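Local coordinates for protein lipase, class 3 (Penicillium roqueforti FM164, PDB 6L7N) that probably hydrolyses the ester bonds of acylglycerols, as a fungal class 3 lipase of the alpha/beta-hydrolase superfamily, at residues A[63-68]-A[115-120]; A[78-83]-A[123-128]; A[222-225]-A[229-232]; A[171-176]-A[263-268]; A[13-18]-A[138-143]. All coordinates share one frame; numbering follows the deposited sequence.

Four of the five contacts reach the central sheet. Contacts 1 and 2 share helix 112-135, their centres about 10 Å apart, and the adjacent strands 66-72 and 77-83 join them through the backbone bond from Arg83 N to Ser66 O (2.8 Å). Contact 5 lies across the sheet from contact 2; Leu80 N donates to Ala142 O (2.8 Å) between them. Strand 169-173, beyond strand 140-146 from 77-83, carries contact 4, which lies closest to the chain's centre and reaches the probable Ser-His-Asp triad through Tyr264. Contact 3, at the far end of the sheet, meets contact 4 where Val230 CG2 packs on Phe265 CD1 (3.5 Å); its centre is about 31 Å from contact 1.

Contact 1: residues A[63-68]-A[115-120]; sequences TDTSGF and WGSWVL
Thr65 lays its hydroxyl against the CB of Ser117, with OG1 3.4 Å from that carbon. The two hydroxyls come no closer than 3.7 Å, OG1 to Ser117 OG, and make no hydrogen bond with each other. Ser117 spends its hydroxyl on its own helix: with OG beside its backbone N (chi1 -59°), the group turns back and bonds the carbonyl of Gly113, so that a polar residue can face the loop at Thr65.

One helical turn further on, Leu120 reaches over Thr63. Its CD2 methyl is 3.8 Å from Thr63 OG1 and equally close to Thr63 CB, the two side chains meeting at a slant. Thr63 OG1 accepts from Thr65 N at 3.1 Å along a nearly straight line (167°). This is an ST turn, and it bends the chain just before strand 66-72 begins. Threonine suits the position because one branch makes the turn while its CB offers a carbon surface to the leucine.

Small residues at Thr65 and Ser117 let loop and helix approach, their CA atoms 6.7 Å apart. Helix 112-135 here packs on the loop into strand 66-72, bordering a helix layer of the alpha/beta-hydrolase fold.

Contact 2: residues A[78-83]-A[123-128]; sequences VVLSFR and DDIIKE
The phenyl ring of Phe82 meets the CD1 methyl of Ile125 at an oblique angle, beyond the far end of the ring, where CE1 is 4.0 Å and CZ 4.1 Å from that methyl. On the other side of the ring plane, the same end touches Trp118, whose CZ3 comes within 3.7 Å of Phe82 CZ. The tip of the phenylalanine is therefore held between an aliphatic and an aromatic residue of one helix, while Val152, Ala153 and Ala156 of helix 148-161 also pack against its side chain.

The setting is a beta-alpha-beta crossover of the alpha/beta-hydrolase fold. Strand 77-83 leads, through an intervening excursion, into helix 112-135, which crosses this side of the sheet before the chain returns as the parallel neighbour 140-146. Strand geometry puts Leu80 and Phe82, two residues apart, on the helix side, and both residues are buried.

Ile125 serves both through its two branches. CG1 lies beside the backbone N (chi1 -77°), and the extended continuation (chi2 169°) carries CD1 outward to Phe82, approaching the ring from the opposite direction. A beta-branched residue fits because its second arm is available for another partner. Only carbon takes part, as expected in the core between helix and sheet: the strand and helix backbones stay 8.9 Å apart, CA of Leu80 to CA of Ile125, and the side chains of Leu80, Phe82 and Ile125 meet across the interval. The shorter arm completes the contact, Ile125 CG2 resting 3.9 Å from Leu80 CD2.

Contact 3: residues A[222-225]-A[229-232]; sequences ITSP and TVGA
Ile222 and Val230 supply the apolar part of this contact, which draws together the two arms of the connection between the antiparallel neighbours 219-222 and 235-238. The CG2 methyl of Ile222 touches both branches of Val230, CG2 at 3.7 Å and CG1 at 3.8 Å, and the two side chains cross at about a right angle. Ile222 holds that methyl anti to its own backbone N, leaving its longer arm to run elsewhere; CD1 packs on Tyr264 and Phe265. Val230 likewise works in two directions, since its CG2 also lies against the Phe265 ring.

Polar atoms touch carbon here without bonding across. Ser224 OG sits 3.7 Å from Val230 CG2, placed between its own backbone N and carbonyl carbon (chi1 47°). It stays 4.2 Å from Thr229 O, too long for a hydrogen bond. A small serine allows the arms to approach, its CA 6.3 Å from that of Val230.

The hydrogen bonds that order the loop go to other residues: Ser224 O accepts from His198 NE2, at the end of strand 193-198, while Gly231 N donates to OD2 of Asp234, just before strand 235-238, and Thr223 pairs through its backbone with Asp234.

Shape rather than directional bonding therefore joins the two arms to each other, through methyls of Ile222 and Val230 that continue onto Phe265.

Contact 4: residues A[171-176]-A[263-268]; sequences YAYASP and WYFMKT
This contact lies beside the probable Ser-His-Asp triad of the lipase (Ser147, Asp201, His261), where the chain leaving strand 169-173 meets the segment that follows the histidine. Tyr264 bridges the two: its ring packs on Ala174, and its OH makes a hydrogen bond to OD2 of Asp201, the presumed acid of the triad.

Ala174 CB stands over one face of the Tyr264 ring as a CH-pi contact, 3.7 Å from the centroid and 29° off the normal. It is displaced toward the hydroxyl end, so CZ is the nearest atom, at a tight 3.2 Å. A single methyl is what such a narrow gap admits, and Ala174 also touches His261. The backbone of Ala174 has left the strand with a positive phi of 64°, which turns the chain toward Ser175.

Tyr173, one residue earlier on the strand, makes the second part of the contact. Its CB lies 4.2 Å from Tyr264 CD2, and its ring meets that of Phe265 rim to rim: CE2 to CE2 is 3.8 Å, each atom near the plane of the other ring. Phe265 suits the place as a flat apolar group. The Tyr173 hydroxyl travels past this apolar layer to the carbonyl of Phe12, and its ring stacks with Phe196.

No hydrogen bond crosses between the two segments. Rings and one methyl fix the position of Tyr264, so that its buried hydroxyl is presented to Asp201; the tyrosine would then be a second-shell residue, consistent with a role in orienting that carboxylate.

Contact 5: residues A[13-18]-A[138-143]; sequences DFWVQY and GYELAV
Trp15 leaves helix 6-22 pointing at strand 140-146, and from CB onward its indole is aimed at Ala142 and Glu140. CG lies anti to the carbonyl carbon (chi1 -67°), which swings the ring out over the sheet. The six-membered part makes the contact. CZ3 is 4.1 Å from the CB of Ala142, a methyl that sits over one face of the indole, toward its rim. On the opposite face Phe14 CD2 lies 3.6 Å above the plane, over the middle of the ring system, so the indole is sandwiched between a strand methyl and its own helix neighbour.

Further round, CZ2 comes within 4.0 Å of Glu140 OE2. The carboxylate approaches obliquely from the other direction, its plane 78° from that of the ring, as a polar neighbour without a hydrogen bond. The Glu140 chain, extended beyond CG, carries the carboxylate to the six-membered ring.

Alanine keeps the strand low enough for a large indole to lie on it, the CA atoms of Trp15 and Ala142 being 8.7 Å apart. Around the pair, Trp15 also packs on Val79 of strand 77-83 and stacks with Tyr171 of strand 169-173; helix 6-22 thus spans three adjacent parallel strands, on the face of the sheet opposite helix 112-135.

Contact 1: residues A[63-68]-A[115-120]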
# COMPACT_ATOMS: atom_id res chain seq x y z
N THR A 63 3.66 16.23 9.29
CA THR A 63 3.71 14.96 8.58
C THR A 63 2.80 15.00 7.36
O THR A 63 1.74 15.62 7.39
CB THR A 63 3.32 13.78 9.48
OG1 THR A 63 3.46 12.55 8.76
CG2 THR A 63 1.87 13.92 10.00
N ASP A 64 3.22 14.30 6.30
CA ASP A 64 2.39 14.08 5.12
C ASP A 64 1.70 12.72 5.12
O ASP A 64 1.02 12.38 4.15
CB ASP A 64 3.23 14.20 3.83
CG ASP A 64 3.40 15.63 3.37
OD1 ASP A 64 3.10 16.56 4.14
OD2 ASP A 64 3.84 15.84 2.21
N THR A 65 1.89 11.92 6.17
CA THR A 65 1.29 10.59 6.26
C THR A 65 0.03 10.65 7.11
O THR A 65 0.04 11.27 8.17
CB THR A 65 2.28 9.59 6.85
OG1 THR A 65 3.42 9.50 5.98
CG2 THR A 65 1.66 8.20 6.99
N SER A 66 -1.04 10.02 6.63
CA SER A 66 -2.28 9.89 7.39
C SER A 66 -2.80 8.47 7.23
O SER A 66 -2.30 7.69 6.43
CB SER A 66 -3.31 10.94 6.95
OG SER A 66 -3.54 10.88 5.56
N GLY A 67 -3.81 8.11 8.02
CA GLY A 67 -4.36 6.78 7.89
C GLY A 67 -5.21 6.41 9.08
O GLY A 67 -5.60 7.24 9.90
N PHE A 68 -5.48 5.11 9.16
CA PHE A 68 -6.42 4.64 10.18
C PHE A 68 -6.20 3.16 10.45
O PHE A 68 -5.63 2.43 9.64
CB PHE A 68 -7.87 4.89 9.76
CG PHE A 68 -8.28 4.20 8.47
CD1 PHE A 68 -8.65 2.86 8.45
CD2 PHE A 68 -8.32 4.91 7.28
CE1 PHE A 68 -9.05 2.23 7.26
CE2 PHE A 68 -8.71 4.30 6.09
CZ PHE A 68 -9.08 2.96 6.07
N TRP A 115 10.78 4.97 5.27
CA TRP A 115 11.06 4.44 6.60
C TRP A 115 10.82 5.50 7.66
O TRP A 115 10.27 5.21 8.72
CB TRP A 115 12.50 3.92 6.69
CG TRP A 115 12.79 3.34 8.02
CD1 TRP A 115 13.61 3.85 8.99
CD2 TRP A 115 12.23 2.15 8.55
NE1 TRP A 115 13.61 3.03 10.09
CE2 TRP A 115 12.75 1.98 9.85
CE3 TRP A 115 11.33 1.20 8.06
CZ2 TRP A 115 12.40 0.90 10.65
CZ3 TRP A 115 11.00 0.12 8.86
CH2 TRP A 115 11.53 -0.01 10.14
N GLY A 116 11.27 6.73 7.40
CA GLY A 116 11.04 7.81 8.34
C GLY A 116 9.57 8.05 8.60
O GLY A 116 9.16 8.30 9.75
N SER A 117 8.74 7.97 7.55
CA SER A 117 7.31 8.17 7.75
C SER A 117 6.72 7.06 8.63
O SER A 117 5.84 7.32 9.45
CB SER A 117 6.59 8.23 6.40
OG SER A 117 7.11 9.29 5.61
N TRP A 118 7.21 5.83 8.47
CA TRP A 118 6.73 4.75 9.35
C TRP A 118 7.23 4.93 10.78
O TRP A 118 6.46 4.76 11.74
CB TRP A 118 7.13 3.38 8.79
CG TRP A 118 6.97 2.23 9.77
CD1 TRP A 118 7.95 1.34 10.16
CD2 TRP A 118 5.78 1.84 10.49
NE1 TRP A 118 7.43 0.43 11.07
CE2 TRP A 118 6.11 0.71 11.28
CE3 TRP A 118 4.47 2.32 10.53
CZ2 TRP A 118 5.18 0.08 12.11
CZ3 TRP A 118 3.56 1.70 11.35
CH2 TRP A 118 3.91 0.59 12.12
N VAL A 119 8.52 5.25 10.97
CA VAL A 119 9.04 5.34 12.33
C VAL A 119 8.33 6.45 13.09
O VAL A 119 8.16 6.37 14.31
CB VAL A 119 10.57 5.53 12.38
CG1 VAL A 119 11.29 4.25 12.01
CG2 VAL A 119 10.99 6.66 11.51
N LEU A 120 7.88 7.50 12.37
CA LEU A 120 7.20 8.61 13.03
C LEU A 120 5.90 8.19 13.72
O LEU A 120 5.54 8.75 14.77
CB LEU A 120 6.92 9.72 12.01
CG LEU A 120 6.56 11.08 12.59
CD1 LEU A 120 7.79 11.72 13.20
CD2 LEU A 120 5.95 11.98 11.52

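Contact 2: residues A[78-83]-A[123-128]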
# COMPACT_ATOMS: atom_id res chain seq x y z
N VAL A 78 -8.57 -6.76 11.07
CA VAL A 78 -8.12 -5.44 11.47
C VAL A 78 -7.33 -4.87 10.31
O VAL A 78 -6.51 -5.57 9.72
CB VAL A 78 -7.25 -5.52 12.74
CG1 VAL A 78 -6.69 -4.17 13.10
CG2 VAL A 78 -8.09 -6.08 13.90
N VAL A 79 -7.63 -3.62 9.94
CA VAL A 79 -7.10 -3.00 8.73
C VAL A 79 -6.30 -1.77 9.12
O VAL A 79 -6.83 -0.86 9.76
CB VAL A 79 -8.22 -2.63 7.74
CG1 VAL A 79 -7.65 -1.93 6.51
CG2 VAL A 79 -9.04 -3.87 7.36
N LEU A 80 -5.04 -1.75 8.72
CA LEU A 80 -4.14 -0.62 8.93
C LEU A 80 -3.91 -0.01 7.56
O LEU A 80 -3.27 -0.64 6.71
CB LEU A 80 -2.83 -1.08 9.55
CG LEU A 80 -1.70 -0.05 9.67
CD1 LEU A 80 -2.19 1.22 10.37
CD2 LEU A 80 -0.53 -0.70 10.43
N SER A 81 -4.42 1.20 7.34
CA SER A 81 -4.38 1.84 6.03
C SER A 81 -3.55 3.11 6.09
O SER A 81 -3.74 3.93 7.00
CB SER A 81 -5.80 2.16 5.56
OG SER A 81 -5.76 2.99 4.41
N PHE A 82 -2.66 3.27 5.10
CA PHE A 82 -1.77 4.42 4.99
C PHE A 82 -2.02 5.20 3.71
O PHE A 82 -2.08 4.62 2.62
CB PHE A 82 -0.29 3.99 4.99
CG PHE A 82 0.19 3.41 6.27
CD1 PHE A 82 0.59 4.23 7.32
CD2 PHE A 82 0.28 2.04 6.44
CE1 PHE A 82 1.05 3.69 8.50
CE2 PHE A 82 0.73 1.50 7.60
CZ PHE A 82 1.12 2.32 8.65
N ARG A 83 -2.12 6.52 3.85
CA ARG A 83 -2.03 7.47 2.75
C ARG A 83 -0.76 8.29 2.94
O ARG A 83 -0.52 8.83 4.02
CB ARG A 83 -3.27 8.39 2.71
CG ARG A 83 -3.39 9.23 1.45
CD ARG A 83 -3.77 10.69 1.76
NE ARG A 83 -2.64 11.44 2.30
CZ ARG A 83 -2.74 12.54 3.02
NH1 ARG A 83 -1.64 13.14 3.47
NH2 ARG A 83 -3.92 13.07 3.28
N ASP A 123 5.34 3.81 17.06
CA ASP A 123 5.15 3.46 18.47
C ASP A 123 3.67 3.40 18.84
O ASP A 123 3.18 2.41 19.40
CB ASP A 123 5.90 4.46 19.34
CG ASP A 123 7.40 4.40 19.14
OD1 ASP A 123 7.85 3.72 18.20
OD2 ASP A 123 8.14 5.07 19.90
N ASP A 124 2.95 4.47 18.51
CA ASP A 124 1.52 4.50 18.83
C ASP A 124 0.76 3.46 18.03
O ASP A 124 -0.19 2.85 18.55
CB ASP A 124 0.94 5.89 18.57
CG ASP A 124 1.13 6.84 19.75
OD1 ASP A 124 1.70 6.41 20.78
OD2 ASP A 124 0.72 8.00 19.63
N ILE A 125 1.14 3.23 16.77
CA ILE A 125 0.38 2.25 16.00
C ILE A 125 0.57 0.86 16.58
O ILE A 125 -0.37 0.06 16.62
CB ILE A 125 0.75 2.32 14.50
CG1 ILE A 125 0.05 3.53 13.86
CG2 ILE A 125 0.32 1.05 13.77
CD1 ILE A 125 0.53 3.86 12.45
N ILE A 126 1.77 0.55 17.07
CA ILE A 126 2.01 -0.76 17.68
C ILE A 126 1.14 -0.93 18.93
O ILE A 126 0.50 -1.97 19.12
CB ILE A 126 3.51 -0.94 17.99
CG1 ILE A 126 4.30 -1.05 16.68
CG2 ILE A 126 3.75 -2.17 18.84
CD1 ILE A 126 5.81 -1.13 16.86
N LYS A 127 1.09 0.10 19.78
CA LYS A 127 0.27 -0.02 20.99
C LYS A 127 -1.22 -0.15 20.64
O LYS A 127 -1.95 -0.99 21.21
CB LYS A 127 0.52 1.17 21.91
CG LYS A 127 1.97 1.29 22.42
CD LYS A 127 2.12 2.53 23.30
CE LYS A 127 3.58 2.81 23.63
NZ LYS A 127 3.76 4.22 24.07
N GLU A 128 -1.68 0.65 19.67
CA GLU A 128 -3.07 0.60 19.24
C GLU A 128 -3.42 -0.76 18.65
O GLU A 128 -4.50 -1.32 18.91
CB GLU A 128 -3.34 1.71 18.22
CG GLU A 128 -3.20 3.13 18.74
CD GLU A 128 -3.26 4.20 17.65
OE1 GLU A 128 -3.41 5.40 17.99
OE2 GLU A 128 -3.15 3.85 16.45

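Contact 3: residues A[222-225]-A[229-232]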
# COMPACT_ATOMS: atom_id res chain seq x y z
N ILE A 222 -1.70 -5.09 -13.63
CA ILE A 222 -2.97 -4.83 -14.29
C ILE A 222 -2.70 -4.20 -15.64
O ILE A 222 -2.13 -3.11 -15.72
CB ILE A 222 -3.85 -3.92 -13.43
CG1 ILE A 222 -3.92 -4.44 -11.99
CG2 ILE A 222 -5.26 -3.83 -14.02
CD1 ILE A 222 -4.21 -3.38 -10.97
N THR A 223 -3.08 -4.89 -16.71
CA THR A 223 -2.75 -4.46 -18.06
C THR A 223 -3.89 -3.73 -18.75
O THR A 223 -3.68 -3.16 -19.83
CB THR A 223 -2.33 -5.67 -18.91
OG1 THR A 223 -3.41 -6.61 -18.93
CG2 THR A 223 -1.13 -6.35 -18.30
N SER A 224 -5.08 -3.72 -18.16
CA SER A 224 -6.22 -3.03 -18.74
C SER A 224 -6.05 -1.51 -18.60
O SER A 224 -5.35 -1.03 -17.70
CB SER A 224 -7.51 -3.50 -18.07
OG SER A 224 -7.41 -3.53 -16.66
N PRO A 225 -6.70 -0.73 -19.48
CA PRO A 225 -6.51 0.73 -19.46
C PRO A 225 -7.18 1.45 -18.29
O PRO A 225 -7.89 0.84 -17.48
CB PRO A 225 -7.14 1.19 -20.79
CG PRO A 225 -7.37 -0.04 -21.60
CD PRO A 225 -7.45 -1.20 -20.66
N THR A 229 -12.86 -1.72 -16.38
CA THR A 229 -13.07 -2.82 -15.46
C THR A 229 -11.95 -3.83 -15.63
O THR A 229 -11.58 -4.19 -16.75
CB THR A 229 -14.43 -3.48 -15.71
OG1 THR A 229 -14.28 -4.51 -16.70
CG2 THR A 229 -15.45 -2.46 -16.18
N VAL A 230 -11.39 -4.28 -14.52
CA VAL A 230 -10.31 -5.25 -14.55
C VAL A 230 -10.94 -6.64 -14.60
O VAL A 230 -11.69 -7.02 -13.69
CB VAL A 230 -9.39 -5.10 -13.34
CG1 VAL A 230 -8.25 -6.09 -13.43
CG2 VAL A 230 -8.87 -3.66 -13.25
N GLY A 231 -10.64 -7.39 -15.66
CA GLY A 231 -11.07 -8.77 -15.75
C GLY A 231 -10.05 -9.74 -15.17
O GLY A 231 -8.91 -9.38 -14.88
N ALA A 232 -10.48 -11.00 -15.00
CA ALA A 232 -9.55 -12.04 -14.56
C ALA A 232 -8.38 -12.17 -15.52
O ALA A 232 -7.28 -12.56 -15.12
CB ALA A 232 -10.29 -13.38 -14.43

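Contact 4: residues A[171-176]-A[263-268]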
# COMPACT_ATOMS: atom_id res chain seq x y z
N TYR A 171 -1.26 -5.33 1.13
CA TYR A 171 -1.85 -4.97 -0.16
C TYR A 171 -1.30 -3.59 -0.52
O TYR A 171 -1.72 -2.58 0.05
CB TYR A 171 -3.37 -4.98 -0.11
CG TYR A 171 -3.92 -6.37 -0.02
CD1 TYR A 171 -4.10 -6.99 1.22
CD2 TYR A 171 -4.26 -7.08 -1.16
CE1 TYR A 171 -4.59 -8.26 1.30
CE2 TYR A 171 -4.77 -8.36 -1.08
CZ TYR A 171 -4.92 -8.94 0.16
OH TYR A 171 -5.42 -10.23 0.25
N ALA A 172 -0.35 -3.58 -1.46
CA ALA A 172 0.42 -2.38 -1.78
C ALA A 172 0.11 -2.02 -3.23
O ALA A 172 0.68 -2.61 -4.15
CB ALA A 172 1.91 -2.62 -1.55
N TYR A 173 -0.81 -1.09 -3.43
CA TYR A 173 -1.23 -0.72 -4.78
C TYR A 173 -0.35 0.43 -5.27
O TYR A 173 -0.23 1.45 -4.60
CB TYR A 173 -2.70 -0.31 -4.79
CG TYR A 173 -3.61 -1.44 -4.35
CD1 TYR A 173 -3.84 -1.69 -3.01
CD2 TYR A 173 -4.22 -2.27 -5.29
CE1 TYR A 173 -4.68 -2.75 -2.60
CE2 TYR A 173 -5.04 -3.32 -4.90
CZ TYR A 173 -5.27 -3.56 -3.56
OH TYR A 173 -6.10 -4.61 -3.17
N ALA A 174 0.27 0.23 -6.44
CA ALA A 174 1.04 1.28 -7.11
C ALA A 174 2.26 1.70 -6.29
O ALA A 174 2.65 2.87 -6.30
CB ALA A 174 0.17 2.49 -7.43
N SER A 175 2.86 0.76 -5.57
CA SER A 175 3.92 1.10 -4.63
C SER A 175 5.23 1.41 -5.36
O SER A 175 5.59 0.70 -6.31
CB SER A 175 4.17 -0.07 -3.67
OG SER A 175 5.31 0.21 -2.86
N PRO A 176 5.97 2.42 -4.91
CA PRO A 176 7.38 2.54 -5.30
C PRO A 176 8.17 1.35 -4.77
O PRO A 176 7.69 0.58 -3.93
CB PRO A 176 7.84 3.84 -4.61
CG PRO A 176 6.58 4.53 -4.14
CD PRO A 176 5.55 3.46 -3.95
N TRP A 263 -5.57 4.73 -11.45
CA TRP A 263 -6.59 3.77 -11.84
C TRP A 263 -6.12 2.35 -11.48
O TRP A 263 -5.49 1.65 -12.27
CB TRP A 263 -6.88 3.91 -13.34
CG TRP A 263 -7.58 5.21 -13.63
CD1 TRP A 263 -7.03 6.36 -14.14
CD2 TRP A 263 -8.96 5.51 -13.36
NE1 TRP A 263 -7.99 7.34 -14.24
CE2 TRP A 263 -9.18 6.84 -13.76
CE3 TRP A 263 -10.02 4.77 -12.83
CZ2 TRP A 263 -10.43 7.46 -13.65
CZ3 TRP A 263 -11.26 5.38 -12.73
CH2 TRP A 263 -11.46 6.71 -13.13
N TYR A 264 -6.44 1.94 -10.25
CA TYR A 264 -6.13 0.61 -9.74
C TYR A 264 -7.46 0.04 -9.27
O TYR A 264 -7.80 0.18 -8.10
CB TYR A 264 -5.09 0.66 -8.62
CG TYR A 264 -3.65 0.80 -9.13
CD1 TYR A 264 -3.22 1.97 -9.74
CD2 TYR A 264 -2.75 -0.24 -8.99
CE1 TYR A 264 -1.92 2.10 -10.21
CE2 TYR A 264 -1.45 -0.13 -9.45
CZ TYR A 264 -1.04 1.04 -10.07
OH TYR A 264 0.25 1.14 -10.52
N PHE A 265 -8.19 -0.58 -10.21
CA PHE A 265 -9.55 -1.10 -10.06
C PHE A 265 -10.56 0.05 -9.96
O PHE A 265 -11.55 0.07 -10.71
CB PHE A 265 -9.66 -2.04 -8.85
CG PHE A 265 -8.72 -3.20 -8.91
CD1 PHE A 265 -8.94 -4.24 -9.80
CD2 PHE A 265 -7.59 -3.24 -8.10
CE1 PHE A 265 -8.07 -5.32 -9.86
CE2 PHE A 265 -6.70 -4.30 -8.17
CZ PHE A 265 -6.94 -5.35 -9.05
N MET A 266 -10.35 0.99 -9.05
CA MET A 266 -11.16 2.20 -8.94
C MET A 266 -10.27 3.42 -9.09
O MET A 266 -9.05 3.32 -9.22
CB MET A 266 -11.92 2.26 -7.61
CG MET A 266 -12.92 1.15 -7.40
SD MET A 266 -12.09 -0.43 -7.18
CE MET A 266 -13.35 -1.42 -6.40
N LYS A 267 -10.91 4.59 -9.06
CA LYS A 267 -10.17 5.84 -8.91
C LYS A 267 -9.74 5.94 -7.46
O LYS A 267 -10.47 6.49 -6.63
CB LYS A 267 -11.04 7.03 -9.31
CG LYS A 267 -10.26 8.25 -9.71
CD LYS A 267 -11.18 9.25 -10.38
CE LYS A 267 -11.02 10.61 -9.75
NZ LYS A 267 -9.61 10.81 -9.31
N THR A 268 -8.55 5.42 -7.14
CA THR A 268 -8.22 5.20 -5.74
C THR A 268 -8.13 6.51 -4.96
O THR A 268 -8.50 6.56 -3.78
CB THR A 268 -6.90 4.43 -5.61
OG1 THR A 268 -5.79 5.33 -5.76
CG2 THR A 268 -6.80 3.36 -6.68

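Contact 5: residues A[13-18]-A[138-143]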
# COMPACT_ATOMS: atom_id res chain seq x y z
N ASP A 13 -9.90 -6.35 -5.90
CA ASP A 13 -10.83 -5.23 -6.04
C ASP A 13 -11.34 -4.74 -4.70
O ASP A 13 -11.84 -3.61 -4.63
CB ASP A 13 -12.08 -5.56 -6.86
CG ASP A 13 -11.79 -6.29 -8.12
OD1 ASP A 13 -10.68 -6.14 -8.65
OD2 ASP A 13 -12.72 -6.97 -8.62
N PHE A 14 -11.32 -5.59 -3.68
CA PHE A 14 -11.90 -5.20 -2.40
C PHE A 14 -10.91 -4.38 -1.57
O PHE A 14 -11.23 -3.27 -1.12
CB PHE A 14 -12.35 -6.43 -1.62
CG PHE A 14 -12.76 -6.15 -0.20
CD1 PHE A 14 -13.89 -5.39 0.07
CD2 PHE A 14 -12.02 -6.63 0.86
CE1 PHE A 14 -14.27 -5.13 1.37
CE2 PHE A 14 -12.39 -6.37 2.16
CZ PHE A 14 -13.52 -5.61 2.41
N TRP A 15 -9.70 -4.91 -1.35
CA TRP A 15 -8.82 -4.26 -0.37
C TRP A 15 -8.36 -2.89 -0.85
O TRP A 15 -8.06 -2.01 -0.02
CB TRP A 15 -7.63 -5.16 -0.05
CG TRP A 15 -8.05 -6.39 0.67
CD1 TRP A 15 -8.07 -7.67 0.18
CD2 TRP A 15 -8.54 -6.48 2.02
NE1 TRP A 15 -8.53 -8.54 1.13
CE2 TRP A 15 -8.84 -7.84 2.27
CE3 TRP A 15 -8.76 -5.54 3.04
CZ2 TRP A 15 -9.34 -8.28 3.50
CZ3 TRP A 15 -9.26 -5.99 4.26
CH2 TRP A 15 -9.54 -7.34 4.48
N VAL A 16 -8.34 -2.66 -2.16
CA VAL A 16 -8.00 -1.33 -2.67
C VAL A 16 -8.97 -0.27 -2.15
O VAL A 16 -8.61 0.91 -2.08
CB VAL A 16 -7.96 -1.35 -4.21
CG1 VAL A 16 -9.37 -1.35 -4.80
CG2 VAL A 16 -7.16 -0.17 -4.72
N GLN A 17 -10.19 -0.65 -1.76
CA GLN A 17 -11.15 0.36 -1.30
C GLN A 17 -10.81 0.92 0.09
O GLN A 17 -11.20 2.05 0.41
CB GLN A 17 -12.56 -0.22 -1.35
CG GLN A 17 -12.97 -0.58 -2.78
CD GLN A 17 -14.35 -1.21 -2.86
OE1 GLN A 17 -15.29 -0.75 -2.21
NE2 GLN A 17 -14.47 -2.27 -3.64
N TYR A 18 -10.10 0.17 0.92
CA TYR A 18 -9.58 0.75 2.16
C TYR A 18 -8.48 1.77 1.86
O TYR A 18 -8.37 2.81 2.54
CB TYR A 18 -9.05 -0.34 3.06
CG TYR A 18 -10.13 -1.14 3.78
CD1 TYR A 18 -10.80 -0.59 4.85
CD2 TYR A 18 -10.45 -2.43 3.37
CE1 TYR A 18 -11.78 -1.32 5.52
CE2 TYR A 18 -11.43 -3.16 4.04
CZ TYR A 18 -12.08 -2.59 5.12
OH TYR A 18 -13.06 -3.29 5.79
N GLY A 138 -9.42 -13.53 16.75
CA GLY A 138 -9.38 -14.41 15.60
C GLY A 138 -9.21 -13.69 14.28
O GLY A 138 -9.31 -14.32 13.22
N TYR A 139 -8.95 -12.39 14.31
CA TYR A 139 -8.94 -11.58 13.10
C TYR A 139 -7.54 -11.52 12.51
O TYR A 139 -6.54 -11.54 13.22
CB TYR A 139 -9.44 -10.16 13.38
CG TYR A 139 -10.96 -10.04 13.48
CD1 TYR A 139 -11.74 -11.15 13.78
CD2 TYR A 139 -11.59 -8.83 13.28
CE1 TYR A 139 -13.12 -11.04 13.88
CE2 TYR A 139 -12.98 -8.71 13.38
CZ TYR A 139 -13.74 -9.82 13.68
OH TYR A 139 -15.11 -9.71 13.77
N GLU A 140 -7.48 -11.47 11.18
CA GLU A 140 -6.22 -11.24 10.49
C GLU A 140 -5.89 -9.76 10.54
O GLU A 140 -6.71 -8.92 10.90
CB GLU A 140 -6.30 -11.74 9.05
CG GLU A 140 -7.16 -10.88 8.15
CD GLU A 140 -7.26 -11.40 6.72
OE1 GLU A 140 -6.34 -12.10 6.26
OE2 GLU A 140 -8.27 -11.10 6.06
N LEU A 141 -4.64 -9.43 10.22
CA LEU A 141 -4.23 -8.05 10.14
C LEU A 141 -3.86 -7.80 8.70
O LEU A 141 -3.10 -8.56 8.11
CB LEU A 141 -3.04 -7.73 11.06
CG LEU A 141 -2.38 -6.36 10.82
CD1 LEU A 141 -3.30 -5.19 11.16
CD2 LEU A 141 -1.04 -6.20 11.54
N ALA A 142 -4.46 -6.77 8.12
CA ALA A 142 -4.25 -6.40 6.72
C ALA A 142 -3.73 -4.97 6.71
O ALA A 142 -4.37 -4.07 7.26
CB ALA A 142 -5.55 -6.52 5.92
N VAL A 143 -2.57 -4.77 6.11
CA VAL A 143 -1.97 -3.46 5.98
C VAL A 143 -2.06 -3.09 4.51
O VAL A 143 -1.69 -3.90 3.64
CB VAL A 143 -0.51 -3.46 6.45
CG1 VAL A 143 0.05 -2.05 6.47
CG2 VAL A 143 -0.38 -4.15 7.82